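Local atomic coordinates of polysaccharide deacetylase (Ammonifex degensii, PDB entry 4WCJ), a protein that binds zinc and, as an IcaB-type family 4 carbohydrate esterase, probably removes acetyl groups from the N-acetylglucosamine units of poly-beta-1,6-N-acetyl-D-glucosamine. Residues D35-L40 with D80-R85; D63-V68 with P254-W259; F119-I124 with K144-S149; C138-I143 with E195-K200. All coordinates share one frame; numbering follows the deposited sequence.

Contact 1 of 4, residues D35-L40 with D80-R85; sequences DGLVVL and DYLAGR
The first torsion of Y81 brings its ring to L37 CB and G36. CG of Y81 lies anti to the backbone N (chi1 175°), beside the carbonyl carbon, and the ring reaches from the last turn of its helix to the strand. L37 has the same choice (chi1 171°), which sends its CD2 to L82. The tyrosine ring runs past the start of the strand. Y81 CE2 lies 3.7 Å from L37 CB. Its hydroxyl reaches further back, and Y81 OH sits 3.4 Å from G36 CA. G36 has no side chain, and the phenol comes up against its backbone. Both approaches to the ring are oblique. The second apolar touch is made by the leucines, which cross at about a right angle. L37 CD2 packs 3.9 Å from L82 CG and equally near L82 CD1. No hydrogen bond spans the two segments. The contact is mostly apolar packing, with the Y81 hydroxyl against G36 CA, and all four touching residues are buried. Just past it the helix closes with a Schellman motif, with G84 at positive phi, G84 N bonded to Y81 O at 2.8 Å and R85 N to D80 O at 2.9 Å. The contact packs helix 75-82 against strand 36-42 of the parallel sheet. L92 of strand 91-99 touches both L37 and Y81, while V243 of strand 242-247 touches L82.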
loop_
_atom_site.group_PDB
_atom_site.type_symbol
_atom_site.label_atom_id
_atom_site.label_comp_id
_atom_site.label_asym_id
_atom_site.label_seq_id
_atom_site.Cartn_x
_atom_site.Cartn_y
_atom_site.Cartn_z
ATOM N N ASP A 35 14.191 13.847 8.367
ATOM C CA ASP A 35 14.331 12.409 8.572
ATOM C C ASP A 35 13.005 11.787 8.988
ATOM O O ASP A 35 12.215 12.397 9.703
ATOM C CB ASP A 35 15.395 12.110 9.635
ATOM C CG ASP A 35 16.811 12.360 9.142
ATOM O OD1 ASP A 35 17.032 12.372 7.912
ATOM O OD2 ASP A 35 17.710 12.526 9.990
ATOM N N GLY A 36 12.767 10.558 8.551
ATOM C CA GLY A 36 11.527 9.884 8.876
ATOM C C GLY A 36 11.140 8.915 7.780
ATOM O O GLY A 36 11.926 8.665 6.869
ATOM N N LEU A 37 9.918 8.396 7.855
ATOM C CA LEU A 37 9.447 7.367 6.937
ATOM C C LEU A 37 8.482 7.894 5.884
ATOM O O LEU A 37 7.387 8.332 6.218
ATOM C CB LEU A 37 8.755 6.251 7.717
ATOM C CG LEU A 37 8.022 5.190 6.885
ATOM C CD1 LEU A 37 8.993 4.380 6.037
ATOM C CD2 LEU A 37 7.188 4.285 7.780
ATOM N N VAL A 38 8.879 7.830 4.619
ATOM C CA VAL A 38 7.959 8.121 3.522
ATOM C C VAL A 38 7.484 6.809 2.913
ATOM O O VAL A 38 8.277 5.902 2.675
ATOM C CB VAL A 38 8.612 9.023 2.441
ATOM C CG1 VAL A 38 7.863 8.933 1.118
ATOM C CG2 VAL A 38 8.680 10.461 2.933
ATOM N N VAL A 39 6.179 6.697 2.693
ATOM C CA VAL A 39 5.608 5.477 2.152
ATOM C C VAL A 39 5.035 5.754 0.765
ATOM O O VAL A 39 4.144 6.587 0.613
ATOM C CB VAL A 39 4.517 4.911 3.087
ATOM C CG1 VAL A 39 3.986 3.597 2.557
ATOM C CG2 VAL A 39 5.083 4.705 4.488
ATOM N N LEU A 40 5.561 5.067 -0.248
ATOM C CA LEU A 40 5.129 5.305 -1.625
ATOM C C LEU A 40 3.950 4.415 -1.989
ATOM O O LEU A 40 3.909 3.246 -1.609
ATOM C CB LEU A 40 6.282 5.068 -2.601
ATOM C CG LEU A 40 7.595 5.785 -2.289
ATOM C CD1 LEU A 40 8.670 5.420 -3.309
ATOM C CD2 LEU A 40 7.395 7.281 -2.228
ATOM N N ASP A 80 7.131 -1.255 13.532
ATOM C CA ASP A 80 7.900 -1.077 14.749
ATOM C C ASP A 80 8.484 0.337 14.822
ATOM O O ASP A 80 8.630 0.894 15.908
ATOM C CB ASP A 80 9.000 -2.134 14.845
ATOM C CG ASP A 80 8.446 -3.528 15.026
ATOM O OD1 ASP A 80 7.305 -3.653 15.518
ATOM O OD2 ASP A 80 9.141 -4.497 14.668
ATOM N N TYR A 81 8.798 0.920 13.669
ATOM C CA TYR A 81 9.330 2.278 13.632
ATOM C C TYR A 81 8.273 3.291 14.043
ATOM O O TYR A 81 8.489 4.089 14.949
ATOM C CB TYR A 81 9.858 2.620 12.239
ATOM C CG TYR A 81 10.318 4.055 12.085
ATOM C CD1 TYR A 81 11.488 4.496 12.679
ATOM C CD2 TYR A 81 9.584 4.964 11.332
ATOM C CE1 TYR A 81 11.918 5.805 12.535
ATOM C CE2 TYR A 81 10.006 6.280 11.184
ATOM C CZ TYR A 81 11.171 6.692 11.787
ATOM O OH TYR A 81 11.608 7.983 11.646
ATOM N N LEU A 82 7.125 3.235 13.374
ATOM C CA LEU A 82 6.036 4.175 13.626
ATOM C C LEU A 82 5.446 4.008 15.017
ATOM O O LEU A 82 4.921 4.957 15.600
ATOM C CB LEU A 82 4.947 4.008 12.573
ATOM C CG LEU A 82 5.360 4.520 11.195
ATOM C CD1 LEU A 82 4.187 4.467 10.235
ATOM C CD2 LEU A 82 5.896 5.939 11.296
ATOM N N ALA A 83 5.548 2.795 15.552
ATOM C CA ALA A 83 5.098 2.538 16.909
ATOM C C ALA A 83 6.181 2.935 17.907
ATOM O O ALA A 83 5.975 2.837 19.112
ATOM C CB ALA A 83 4.723 1.077 17.085
ATOM N N GLY A 84 7.335 3.365 17.395
ATOM C CA GLY A 84 8.443 3.794 18.232
ATOM C C GLY A 84 8.941 2.674 19.128
ATOM O O GLY A 84 9.624 2.910 20.127
ATOM N N ARG A 85 8.589 1.449 18.748
ATOM C CA ARG A 85 8.872 0.244 19.522
ATOM C C ARG A 85 10.256 -0.301 19.188
ATOM O O ARG A 85 10.941 -0.877 20.040
ATOM C CB ARG A 85 7.781 -0.788 19.254
ATOM C CG ARG A 85 8.181 -2.219 19.408
ATOM C CD ARG A 85 7.288 -3.067 18.534
ATOM N NE ARG A 85 5.874 -2.793 18.768
ATOM C CZ ARG A 85 4.956 -2.711 17.809
ATOM N NH1 ARG A 85 5.298 -2.876 16.538
ATOM N NH2 ARG A 85 3.693 -2.461 18.122
#

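Contact 2 of 4, residues D63-V68 with P254-W259; sequences DYLRQV and PQVAAW
Two helices of the beta/alpha barrel of this family 4 carbohydrate esterase meet here: Y64 and L65 of helix 55-67 face V256 and A257 of helix 253-261. The pairing joins an early helix to the last helix of the chain. The backbones are nearest at L65 and A257, whose CA atoms are 7.1 Å apart. Y64 makes the outer part of the contact. Its CG is anti to the backbone N (chi1 178°), which carries the ring across to the second helix. Y64 CE2 lies 3.7 Å from A257 CB, an oblique approach to the ring. V68, one turn on, covers one face of the same ring with CG2, offset toward the rim. The ring is held between a methyl of its own helix end and the small side chain of A257. The inner part is made by L65 and V256, both buried. L40 of strand 36-42 touches both of them from the sheet. W253 and A260 of helix 253-261 also pack on L65. No hydrogen bond crosses between the segments, so the joint is apolar packing, partly buried and away from the zinc site. At its inner end the contact is looser than at the tyrosine, with L65 CD2 4.3 Å from V256 CG1. At its outer end the backbone oxygen A257 O lies at the edge of the Y64 ring, in its plane, 3.7 Å from Y64 CE2.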
loop_
_atom_site.group_PDB
_atom_site.type_symbol
_atom_site.label_atom_id
_atom_site.label_comp_id
_atom_site.label_asym_id
_atom_site.label_seq_id
_atom_site.Cartn_x
_atom_site.Cartn_y
_atom_site.Cartn_z
ATOM N N ASP A 63 16.320 2.921 -7.959
ATOM C CA ASP A 63 17.762 3.089 -8.041
ATOM C C ASP A 63 18.189 4.457 -7.520
ATOM O O ASP A 63 19.158 4.555 -6.771
ATOM C CB ASP A 63 18.247 2.888 -9.477
ATOM C CG ASP A 63 18.164 1.439 -9.920
ATOM O OD1 ASP A 63 18.047 0.559 -9.044
ATOM O OD2 ASP A 63 18.216 1.177 -11.141
ATOM N N TYR A 64 17.468 5.507 -7.903
ATOM C CA TYR A 64 17.827 6.848 -7.452
ATOM C C TYR A 64 17.766 6.949 -5.933
ATOM O O TYR A 64 18.686 7.458 -5.306
ATOM C CB TYR A 64 16.924 7.912 -8.075
ATOM C CG TYR A 64 17.259 9.302 -7.586
ATOM C CD1 TYR A 64 18.400 9.957 -8.036
ATOM C CD2 TYR A 64 16.452 9.950 -6.657
ATOM C CE1 TYR A 64 18.721 11.222 -7.587
ATOM C CE2 TYR A 64 16.768 11.220 -6.200
ATOM C CZ TYR A 64 17.904 11.848 -6.669
ATOM O OH TYR A 64 18.227 13.107 -6.220
ATOM N N LEU A 65 16.679 6.455 -5.351
ATOM C CA LEU A 65 16.493 6.510 -3.906
ATOM C C LEU A 65 17.649 5.829 -3.187
ATOM O O LEU A 65 18.230 6.388 -2.259
ATOM C CB LEU A 65 15.163 5.862 -3.510
ATOM C CG LEU A 65 13.902 6.709 -3.703
ATOM C CD1 LEU A 65 12.656 5.888 -3.418
ATOM C CD2 LEU A 65 13.947 7.940 -2.815
ATOM N N ARG A 66 17.986 4.626 -3.637
ATOM C CA ARG A 66 19.096 3.872 -3.075
ATOM C C ARG A 66 20.422 4.603 -3.281
ATOM O O ARG A 66 21.235 4.707 -2.361
ATOM C CB ARG A 66 19.142 2.473 -3.700
ATOM C CG ARG A 66 20.308 1.612 -3.261
ATOM C CD ARG A 66 19.939 0.133 -3.340
ATOM N NE ARG A 66 19.086 -0.279 -2.227
ATOM C CZ ARG A 66 18.460 -1.450 -2.163
ATOM N NH1 ARG A 66 18.576 -2.314 -3.158
ATOM N NH2 ARG A 66 17.709 -1.747 -1.112
ATOM N N GLN A 67 20.621 5.115 -4.491
ATOM C CA GLN A 67 21.832 5.843 -4.850
ATOM C C GLN A 67 22.117 7.012 -3.904
ATOM O O GLN A 67 23.263 7.216 -3.504
ATOM C CB GLN A 67 21.731 6.353 -6.294
ATOM C CG GLN A 67 22.966 7.088 -6.800
ATOM C CD GLN A 67 22.764 7.685 -8.183
ATOM O OE1 GLN A 67 21.654 7.682 -8.717
ATOM N NE2 GLN A 67 23.839 8.202 -8.770
ATOM N N VAL A 68 21.080 7.768 -3.541
ATOM C CA VAL A 68 21.260 8.944 -2.686
ATOM C C VAL A 68 21.099 8.593 -1.201
ATOM O O VAL A 68 21.021 9.475 -0.346
ATOM C CB VAL A 68 20.278 10.077 -3.060
ATOM C CG1 VAL A 68 20.818 11.420 -2.601
ATOM C CG2 VAL A 68 20.076 10.122 -4.554
ATOM N N PRO A 254 9.172 14.400 -8.135
ATOM C CA PRO A 254 10.213 15.395 -7.838
ATOM C C PRO A 254 10.315 15.748 -6.354
ATOM O O PRO A 254 11.416 15.970 -5.852
ATOM C CB PRO A 254 9.769 16.614 -8.653
ATOM C CG PRO A 254 9.061 16.026 -9.820
ATOM C CD PRO A 254 8.348 14.812 -9.287
ATOM N N GLN A 255 9.178 15.775 -5.666
ATOM C CA GLN A 255 9.136 16.122 -4.250
ATOM C C GLN A 255 9.770 15.051 -3.382
ATOM O O GLN A 255 10.448 15.357 -2.402
ATOM C CB GLN A 255 7.694 16.352 -3.805
ATOM C CG GLN A 255 6.929 17.299 -4.708
ATOM C CD GLN A 255 7.592 18.655 -4.814
ATOM O OE1 GLN A 255 8.309 19.084 -3.907
ATOM N NE2 GLN A 255 7.359 19.341 -5.928
ATOM N N VAL A 256 9.528 13.795 -3.737
ATOM C CA VAL A 256 10.118 12.679 -3.013
ATOM C C VAL A 256 11.619 12.658 -3.270
ATOM O O VAL A 256 12.415 12.512 -2.340
ATOM C CB VAL A 256 9.485 11.335 -3.423
ATOM C CG1 VAL A 256 10.267 10.159 -2.827
ATOM C CG2 VAL A 256 8.024 11.286 -2.994
ATOM N N ALA A 257 11.996 12.846 -4.533
ATOM C CA ALA A 257 13.397 12.832 -4.947
ATOM C C ALA A 257 14.179 13.956 -4.292
ATOM O O ALA A 257 15.314 13.762 -3.861
ATOM C CB ALA A 257 13.508 12.925 -6.463
ATOM N N ALA A 258 13.570 15.135 -4.223
ATOM C CA ALA A 258 14.198 16.281 -3.578
ATOM C C ALA A 258 14.366 16.032 -2.085
ATOM O O ALA A 258 15.398 16.358 -1.501
ATOM C CB ALA A 258 13.380 17.538 -3.816
ATOM N N TRP A 259 13.334 15.454 -1.477
ATOM C CA TRP A 259 13.362 15.096 -0.067
ATOM C C TRP A 259 14.461 14.081 0.221
ATOM O O TRP A 259 15.132 14.155 1.253
ATOM C CB TRP A 259 12.006 14.540 0.362
ATOM C CG TRP A 259 12.030 13.829 1.669
ATOM C CD1 TRP A 259 12.023 14.393 2.908
ATOM C CD2 TRP A 259 12.056 12.408 1.875
ATOM N NE1 TRP A 259 12.047 13.418 3.875
ATOM C CE2 TRP A 259 12.064 12.189 3.267
ATOM C CE3 TRP A 259 12.070 11.302 1.016
ATOM C CZ2 TRP A 259 12.086 10.909 3.822
ATOM C CZ3 TRP A 259 12.097 10.028 1.570
ATOM C CH2 TRP A 259 12.105 9.842 2.959
#

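Contact 3 of 4, residues F119-I124 with K144-S149; sequences FLFFVI and KEMVAS
A Met-aromatic contact joins M146 of helix 140-148 to F119 of strand 119-123, in the beta/alpha barrel of this family 4 carbohydrate esterase. The sulfur meets the ring at its edge. M146 SD lies 5.4 Å from the F119 ring centroid and 84° off the ring normal, with F119 CZ as the nearest ring atom at 4.1 Å. The two side chains cross at about a right angle. Apolar packing makes the second touch. The M146 chain bends at its last torsion (chi3 -67°), which turns the methyl to F121, and V123 CG1 covers the centre of one face of that ring. F109 of helix 102-114 also packs on M146, and F97 of strand 91-99 on F121. All three touching residues are buried. F121 lies close to the metal site, its side chain about 6 Å from that of the zinc ligand D99. No hydrogen bond crosses the contact. On the helix side M146 O accepts from both S149 OG, at 2.6 Å, and S149 N, at 3.2 Å. Across the contact the methyl sits astride one ring bond, with M146 CE 3.8 Å from F121 CE2 and 3.9 Å from F121 CD2.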
loop_
_atom_site.group_PDB
_atom_site.type_symbol
_atom_site.label_atom_id
_atom_site.label_comp_id
_atom_site.label_asym_id
_atom_site.label_seq_id
_atom_site.Cartn_x
_atom_site.Cartn_y
_atom_site.Cartn_z
ATOM N N PHE A 119 8.135 -4.943 -0.151
ATOM C CA PHE A 119 6.999 -4.092 -0.469
ATOM C C PHE A 119 5.717 -4.625 0.154
ATOM O O PHE A 119 5.589 -5.816 0.437
ATOM C CB PHE A 119 6.847 -3.931 -1.993
ATOM C CG PHE A 119 6.597 -5.223 -2.739
ATOM C CD1 PHE A 119 7.610 -6.157 -2.910
ATOM C CD2 PHE A 119 5.356 -5.477 -3.304
ATOM C CE1 PHE A 119 7.380 -7.330 -3.598
ATOM C CE2 PHE A 119 5.122 -6.648 -4.000
ATOM C CZ PHE A 119 6.136 -7.570 -4.154
ATOM N N LEU A 120 4.771 -3.723 0.392
ATOM C CA LEU A 120 3.469 -4.098 0.910
ATOM C C LEU A 120 2.461 -4.039 -0.238
ATOM O O LEU A 120 2.321 -3.010 -0.897
ATOM C CB LEU A 120 3.046 -3.167 2.055
ATOM C CG LEU A 120 2.339 -3.783 3.270
ATOM C CD1 LEU A 120 2.085 -2.736 4.370
ATOM C CD2 LEU A 120 1.055 -4.485 2.878
ATOM N N PHE A 121 1.761 -5.143 -0.469
ATOM C CA PHE A 121 0.800 -5.257 -1.565
ATOM C C PHE A 121 -0.613 -5.302 -0.996
ATOM O O PHE A 121 -1.023 -6.343 -0.455
ATOM C CB PHE A 121 1.095 -6.526 -2.371
ATOM C CG PHE A 121 0.486 -6.556 -3.755
ATOM C CD1 PHE A 121 -0.092 -5.422 -4.324
ATOM C CD2 PHE A 121 0.472 -7.751 -4.477
ATOM C CE1 PHE A 121 -0.645 -5.475 -5.604
ATOM C CE2 PHE A 121 -0.091 -7.804 -5.749
ATOM C CZ PHE A 121 -0.635 -6.672 -6.311
ATOM N N PHE A 122 -1.343 -4.193 -1.111
ATOM C CA PHE A 122 -2.714 -4.125 -0.623
ATOM C C PHE A 122 -3.678 -4.631 -1.689
ATOM O O PHE A 122 -3.913 -3.945 -2.673
ATOM C CB PHE A 122 -3.080 -2.688 -0.241
ATOM C CG PHE A 122 -2.267 -2.122 0.898
ATOM C CD1 PHE A 122 -2.606 -2.401 2.216
ATOM C CD2 PHE A 122 -1.181 -1.290 0.653
ATOM C CE1 PHE A 122 -1.871 -1.855 3.262
ATOM C CE2 PHE A 122 -0.442 -0.749 1.699
ATOM C CZ PHE A 122 -0.791 -1.032 3.001
ATOM N N VAL A 123 -4.243 -5.815 -1.499
ATOM C CA VAL A 123 -5.103 -6.376 -2.529
ATOM C C VAL A 123 -6.597 -6.293 -2.214
ATOM O O VAL A 123 -7.019 -6.369 -1.057
ATOM C CB VAL A 123 -4.724 -7.843 -2.822
ATOM C CG1 VAL A 123 -3.237 -7.935 -3.177
ATOM C CG2 VAL A 123 -5.021 -8.773 -1.631
ATOM N N ILE A 124 -7.378 -6.096 -3.266
ATOM C CA ILE A 124 -8.826 -6.221 -3.216
ATOM C C ILE A 124 -9.116 -7.711 -3.252
ATOM O O ILE A 124 -9.164 -8.322 -4.322
ATOM C CB ILE A 124 -9.513 -5.520 -4.381
ATOM C CG1 ILE A 124 -9.008 -4.081 -4.506
ATOM C CG2 ILE A 124 -11.016 -5.540 -4.177
ATOM C CD1 ILE A 124 -9.370 -3.434 -5.798
ATOM N N LYS A 144 1.054 -15.685 -3.954
ATOM C CA LYS A 144 1.765 -16.645 -3.121
ATOM C C LYS A 144 3.241 -16.725 -3.484
ATOM O O LYS A 144 4.092 -16.815 -2.596
ATOM C CB LYS A 144 1.122 -18.031 -3.223
ATOM C CG LYS A 144 -0.199 -18.150 -2.476
ATOM C CD LYS A 144 -0.900 -19.458 -2.770
ATOM C CE LYS A 144 -2.271 -19.507 -2.112
ATOM N NZ LYS A 144 -2.946 -20.818 -2.295
ATOM N N GLU A 145 3.549 -16.693 -4.775
ATOM C CA GLU A 145 4.941 -16.787 -5.213
ATOM C C GLU A 145 5.716 -15.557 -4.736
ATOM O O GLU A 145 6.874 -15.649 -4.319
ATOM C CB GLU A 145 5.019 -16.930 -6.735
ATOM C CG GLU A 145 6.416 -16.774 -7.297
ATOM C CD GLU A 145 6.461 -16.870 -8.812
ATOM O OE1 GLU A 145 7.541 -16.604 -9.381
ATOM O OE2 GLU A 145 5.427 -17.213 -9.433
ATOM N N MET A 146 5.073 -14.397 -4.780
ATOM C CA MET A 146 5.734 -13.186 -4.319
ATOM C C MET A 146 5.930 -13.188 -2.809
ATOM O O MET A 146 6.976 -12.767 -2.315
ATOM C CB MET A 146 4.949 -11.954 -4.763
ATOM C CG MET A 146 5.037 -11.739 -6.264
ATOM S SD MET A 146 4.345 -10.152 -6.795
ATOM C CE MET A 146 2.606 -10.427 -6.414
ATOM N N VAL A 147 4.928 -13.659 -2.074
ATOM C CA VAL A 147 5.059 -13.805 -0.625
ATOM C C VAL A 147 6.188 -14.794 -0.279
ATOM O O VAL A 147 6.979 -14.568 0.643
ATOM C CB VAL A 147 3.720 -14.258 0.012
ATOM C CG1 VAL A 147 3.904 -14.638 1.457
ATOM C CG2 VAL A 147 2.681 -13.149 -0.095
ATOM N N ALA A 148 6.295 -15.879 -1.041
ATOM C CA ALA A 148 7.324 -16.887 -0.788
ATOM C C ALA A 148 8.763 -16.376 -0.909
ATOM O O ALA A 148 9.702 -17.014 -0.403
ATOM C CB ALA A 148 7.123 -18.077 -1.729
ATOM N N SER A 149 8.944 -15.246 -1.585
ATOM C CA SER A 149 10.276 -14.675 -1.755
ATOM C C SER A 149 10.712 -14.006 -0.459
ATOM O O SER A 149 11.882 -13.663 -0.293
ATOM C CB SER A 149 10.310 -13.663 -2.914
ATOM O OG SER A 149 9.539 -12.501 -2.635
#

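Contact 4 of 4, residues C138-I143 with E195-K200; sequences CSWEQI and EHLGLK
W140 and H196 lie face to face in an offset stack. The imidazole sits over the five-membered ring of the indole, with centroids 3.5 Å apart and planes inclined by only 14°. Each CG is anti to its carbonyl carbon, with chi1 -76° in W140 and -73° in H196, and each chain leaves its helix toward the other. The overlap continues past the five-membered ring. H196 CB stands 4.0 Å from the centroid of the six-membered ring of W140, over its face, in a CH-pi contact. The closest pair is W140 NE1 and H196 CE1, 3.2 Å apart. Beside the stack, L197 and I143 cross at about a right angle. L197 CD2 lies 4.1 Å from I143 CG2, and V154 of strand 152-156 touches both residues. The helix that carries W140 is fixed at its start by a capping box. Q142 N donates to S139 OG at 3.2 Å, and S139 N donates to Q142 OE1 at 2.8 Å. The contact thus joins the first turn of helix 140-148 to the last turn of helix 179-197. H196 ND1 bonds weakly to C192 O of its own helix. No hydrogen bond links the segments, as W140 NE1 comes within 3.5 Å of H196 NE2 but at a poor angle. The aromatic pair is held instead by ring overlap and the CH-pi touch.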
loop_
_atom_site.group_PDB
_atom_site.type_symbol
_atom_site.label_atom_id
_atom_site.label_comp_id
_atom_site.label_asym_id
_atom_site.label_seq_id
_atom_site.Cartn_x
_atom_site.Cartn_y
_atom_site.Cartn_z
ATOM N N CYS A 138 -3.483 -10.095 -10.416
ATOM C CA CYS A 138 -2.695 -11.252 -10.024
ATOM C C CYS A 138 -3.619 -12.392 -9.626
ATOM O O CYS A 138 -4.716 -12.165 -9.104
ATOM C CB CYS A 138 -1.770 -10.920 -8.847
ATOM S SG CYS A 138 -0.490 -9.731 -9.199
ATOM N N SER A 139 -3.184 -13.614 -9.897
ATOM C CA SER A 139 -3.844 -14.788 -9.329
ATOM C C SER A 139 -3.329 -15.040 -7.914
ATOM O O SER A 139 -2.310 -14.479 -7.505
ATOM C CB SER A 139 -3.586 -16.008 -10.207
ATOM O OG SER A 139 -2.213 -16.375 -10.136
ATOM N N TRP A 140 -4.021 -15.885 -7.165
ATOM C CA TRP A 140 -3.513 -16.283 -5.854
ATOM C C TRP A 140 -2.159 -16.995 -5.958
ATOM O O TRP A 140 -1.299 -16.801 -5.102
ATOM C CB TRP A 140 -4.537 -17.156 -5.139
ATOM C CG TRP A 140 -5.666 -16.332 -4.609
ATOM C CD1 TRP A 140 -6.963 -16.337 -5.031
ATOM C CD2 TRP A 140 -5.579 -15.335 -3.585
ATOM N NE1 TRP A 140 -7.696 -15.426 -4.308
ATOM C CE2 TRP A 140 -6.865 -14.788 -3.424
ATOM C CE3 TRP A 140 -4.531 -14.845 -2.798
ATOM C CZ2 TRP A 140 -7.143 -13.794 -2.487
ATOM C CZ3 TRP A 140 -4.805 -13.854 -1.863
ATOM C CH2 TRP A 140 -6.106 -13.341 -1.719
ATOM N N GLU A 141 -1.954 -17.791 -7.009
ATOM C CA GLU A 141 -0.658 -18.451 -7.194
ATOM C C GLU A 141 0.447 -17.417 -7.321
ATOM O O GLU A 141 1.538 -17.579 -6.783
ATOM C CB GLU A 141 -0.658 -19.346 -8.433
ATOM C CG GLU A 141 -1.561 -20.541 -8.345
ATOM C CD GLU A 141 -1.329 -21.515 -9.484
ATOM O OE1 GLU A 141 -1.792 -22.671 -9.378
ATOM O OE2 GLU A 141 -0.678 -21.123 -10.479
ATOM N N GLN A 142 0.152 -16.342 -8.041
ATOM C CA GLN A 142 1.143 -15.315 -8.290
ATOM C C GLN A 142 1.442 -14.510 -7.032
ATOM O O GLN A 142 2.595 -14.198 -6.756
ATOM C CB GLN A 142 0.678 -14.409 -9.431
ATOM C CG GLN A 142 0.873 -15.048 -10.811
ATOM C CD GLN A 142 0.049 -14.375 -11.894
ATOM O OE1 GLN A 142 -0.935 -13.686 -11.605
ATOM N NE2 GLN A 142 0.445 -14.577 -13.149
ATOM N N ILE A 143 0.409 -14.196 -6.254
ATOM C CA ILE A 143 0.607 -13.518 -4.971
ATOM C C ILE A 143 1.423 -14.408 -4.019
ATOM O O ILE A 143 2.385 -13.947 -3.381
ATOM C CB ILE A 143 -0.743 -13.152 -4.340
ATOM C CG1 ILE A 143 -1.395 -12.012 -5.129
ATOM C CG2 ILE A 143 -0.567 -12.756 -2.871
ATOM C CD1 ILE A 143 -2.850 -11.813 -4.821
ATOM N N GLU A 195 -7.159 -17.644 4.722
ATOM C CA GLU A 195 -7.375 -18.915 4.041
ATOM C C GLU A 195 -6.324 -19.172 2.962
ATOM O O GLU A 195 -5.825 -20.286 2.829
ATOM C CB GLU A 195 -8.761 -18.966 3.410
ATOM C CG GLU A 195 -9.011 -20.251 2.644
ATOM C CD GLU A 195 -10.244 -20.183 1.768
ATOM O OE1 GLU A 195 -10.954 -19.155 1.812
ATOM O OE2 GLU A 195 -10.497 -21.157 1.028
ATOM N N HIS A 196 -5.991 -18.144 2.192
ATOM C CA HIS A 196 -5.047 -18.315 1.099
ATOM C C HIS A 196 -3.592 -18.276 1.561
ATOM O O HIS A 196 -2.778 -19.095 1.132
ATOM C CB HIS A 196 -5.268 -17.246 0.020
ATOM C CG HIS A 196 -6.498 -17.462 -0.809
ATOM N ND1 HIS A 196 -7.580 -16.610 -0.774
ATOM C CD2 HIS A 196 -6.810 -18.426 -1.707
ATOM C CE1 HIS A 196 -8.510 -17.042 -1.609
ATOM N NE2 HIS A 196 -8.068 -18.144 -2.185
ATOM N N LEU A 197 -3.261 -17.327 2.423
ATOM C CA LEU A 197 -1.867 -17.064 2.770
ATOM C C LEU A 197 -1.454 -17.623 4.136
ATOM O O LEU A 197 -0.265 -17.649 4.460
ATOM C CB LEU A 197 -1.601 -15.559 2.727
ATOM C CG LEU A 197 -1.965 -14.847 1.415
ATOM C CD1 LEU A 197 -1.770 -13.338 1.566
ATOM C CD2 LEU A 197 -1.187 -15.394 0.198
ATOM N N GLY A 198 -2.431 -18.053 4.931
ATOM C CA GLY A 198 -2.165 -18.626 6.244
ATOM C C GLY A 198 -1.620 -17.626 7.248
ATOM O O GLY A 198 -0.977 -18.007 8.226
ATOM N N LEU A 199 -1.872 -16.345 7.001
ATOM C CA LEU A 199 -1.337 -15.276 7.843
ATOM C C LEU A 199 -2.434 -14.333 8.315
ATOM O O LEU A 199 -3.368 -14.028 7.570
ATOM C CB LEU A 199 -0.275 -14.471 7.084
ATOM C CG LEU A 199 0.947 -15.210 6.534
ATOM C CD1 LEU A 199 1.751 -14.281 5.630
ATOM C CD2 LEU A 199 1.810 -15.744 7.666
ATOM N N LYS A 200 -2.318 -13.868 9.557
ATOM C CA LYS A 200 -3.182 -12.791 10.032
ATOM C C LYS A 200 -2.801 -11.497 9.319
ATOM O O LYS A 200 -1.623 -11.211 9.121
ATOM C CB LYS A 200 -3.065 -12.624 11.550
#

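How the contacts relate
From the N terminus, strand 36-42 opens contact 1, which closes at helix 75-82. Contact 2 begins within that loop, at helix 55-67, and closes only near the C terminus, so contacts 1 and 2 cross. They also touch: V38 packs on W259, and L40 on L65 and V256. Contacts 3 and 4 fall within this long span and cross as well. Contact 3 opens at strand 119-123, segment 138-143 opens contact 4 before segment 144-149 closes contact 3, and contact 4 closes at the end of helix 179-197. Both use helix 140-148, and C138 touches F121 and M146. Contacts 1 and 3 reach the same sheet. Contacts 2 and 4 lie on opposite sides of the chain's centre.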